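Local structure of enterocine A immunity protein (Enterococcus faecium, 2BL8) at residues 73-76 / 77-80. The protein confers immunity to the pediocin-like bacteriocin enterocin A, probably protecting the bacterium that produces it. Numbering follows the deposited sequence.
Sequences QEEL and IRNL
Every carbonyl oxygen from Q73 to L76 accepts the amide N-H four residues on, so I77, R78, N79 and L80 all have their backbone donors satisfied. The bonds are even: I77 N lies 3.0 Å from Q73 O, and L80 N lies 2.9 Å from L76 O. Side-chain carbons of 77-80 lie against these same carbonyls: I77 CG1 is 3.3 Å from Q73 O, and R78, N79 and L80 approach with CB.

On the polar side, E75 and R78 run side by side in the same direction. The methylene CG of E75 lies over one face of the guanidinium, 3.9 Å from R78 NH2. Carboxylate and guanidinium planes are only 15° apart. R78 leaves its backbone with CG anti to N (chi1 177°), and a bend at chi3 (69°) turns the head toward E75. E75 OE1 nevertheless stays 5.3 Å from R78 NH2, so any attraction between the charges acts without direct contact. Charged E75 and R78 and the amide of N79 suit this more exposed side.

The buried polar end of Q73 is satisfied from outside: an amide suits this place because its NE2 donates to D15 while its OE1 accepts from T70 N. Apolar L76, I77 and L80 suit buried positions; L76 touches E11 of helix 5-17, and I77 and L80 pack against helices 5-17 and 48-64. This is one amphipathic helix of an antiparallel four-helix bundle, the fold of the pediocin-like bacteriocin immunity proteins.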
loop_
_atom_site.group_PDB
_atom_site.type_symbol
_atom_site.label_atom_id
_atom_site.label_comp_id
_atom_site.label_asym_id
_atom_site.label_seq_id
_atom_site.Cartn_x
_atom_site.Cartn_y
_atom_site.Cartn_z
ATOM N N GLN A 73 -5.128 -9.199 1.219
ATOM C CA GLN A 73 -4.898 -7.763 1.079
ATOM C C GLN A 73 -3.552 -7.387 1.703
ATOM O O GLN A 73 -2.826 -6.552 1.162
ATOM C CB GLN A 73 -6.039 -6.976 1.734
ATOM C CG GLN A 73 -7.357 -7.098 0.977
ATOM C CD GLN A 73 -8.539 -6.522 1.734
ATOM O OE1 GLN A 73 -8.440 -6.208 2.919
ATOM N NE2 GLN A 73 -9.671 -6.392 1.051
ATOM N N GLU A 74 -3.218 -8.013 2.832
ATOM C CA GLU A 74 -1.949 -7.764 3.517
ATOM C C GLU A 74 -0.800 -8.176 2.617
ATOM O O GLU A 74 0.247 -7.520 2.580
ATOM C CB GLU A 74 -1.876 -8.555 4.826
ATOM C CG GLU A 74 -2.766 -8.024 5.930
ATOM C CD GLU A 74 -2.823 -8.947 7.139
ATOM O OE1 GLU A 74 -2.096 -9.964 7.162
ATOM O OE2 GLU A 74 -3.601 -8.649 8.069
ATOM N N GLU A 75 -1.001 -9.274 1.897
ATOM C CA GLU A 75 -0.005 -9.787 0.973
ATOM C C GLU A 75 0.187 -8.827 -0.199
ATOM O O GLU A 75 1.313 -8.611 -0.652
ATOM C CB GLU A 75 -0.420 -11.186 0.505
ATOM C CG GLU A 75 -0.220 -12.220 1.614
ATOM C CD GLU A 75 -1.123 -13.429 1.503
ATOM O OE1 GLU A 75 -1.723 -13.650 0.430
ATOM O OE2 GLU A 75 -1.223 -14.170 2.506
ATOM N N LEU A 76 -0.901 -8.238 -0.683
ATOM C CA LEU A 76 -0.793 -7.275 -1.770
ATOM C C LEU A 76 -0.024 -6.045 -1.280
ATOM O O LEU A 76 0.827 -5.518 -1.992
ATOM C CB LEU A 76 -2.174 -6.851 -2.266
ATOM C CG LEU A 76 -2.958 -7.925 -3.023
ATOM C CD1 LEU A 76 -4.346 -7.392 -3.365
ATOM C CD2 LEU A 76 -2.197 -8.325 -4.281
ATOM N N ILE A 77 -0.315 -5.589 -0.066
ATOM C CA ILE A 77 0.384 -4.416 0.457
ATOM C C ILE A 77 1.877 -4.721 0.582
ATOM O O ILE A 77 2.718 -3.874 0.290
ATOM C CB ILE A 77 -0.199 -3.972 1.820
ATOM C CG1 ILE A 77 -1.664 -3.551 1.639
ATOM C CG2 ILE A 77 0.595 -2.791 2.366
ATOM C CD1 ILE A 77 -2.400 -3.283 2.946
ATOM N N ARG A 78 2.199 -5.941 0.999
ATOM C CA ARG A 78 3.595 -6.361 1.135
ATOM C C ARG A 78 4.296 -6.320 -0.221
ATOM O O ARG A 78 5.419 -5.823 -0.339
ATOM C CB ARG A 78 3.654 -7.786 1.694
ATOM C CG ARG A 78 5.050 -8.372 1.808
ATOM C CD ARG A 78 4.987 -9.820 2.275
ATOM N NE ARG A 78 4.410 -10.695 1.257
ATOM C CZ ARG A 78 3.956 -11.923 1.492
ATOM N NH1 ARG A 78 4.003 -12.429 2.718
ATOM N NH2 ARG A 78 3.457 -12.650 0.501
ATOM N N ASN A 79 3.629 -6.846 -1.244
ATOM C CA ASN A 79 4.193 -6.871 -2.584
ATOM C C ASN A 79 4.390 -5.460 -3.133
ATOM O O ASN A 79 5.380 -5.192 -3.818
ATOM C CB ASN A 79 3.300 -7.701 -3.513
ATOM C CG ASN A 79 3.317 -9.181 -3.162
ATOM O OD1 ASN A 79 2.588 -9.981 -3.748
ATOM N ND2 ASN A 79 4.164 -9.553 -2.205
ATOM N N LEU A 80 3.465 -4.554 -2.820
ATOM C CA LEU A 80 3.582 -3.177 -3.289
ATOM C C LEU A 80 4.851 -2.533 -2.728
ATOM O O LEU A 80 5.608 -1.889 -3.451
ATOM C CB LEU A 80 2.349 -2.361 -2.882
ATOM C CG LEU A 80 2.285 -0.943 -3.461
ATOM C CD1 LEU A 80 2.280 -0.999 -4.982
ATOM C CD2 LEU A 80 1.039 -0.238 -2.949
#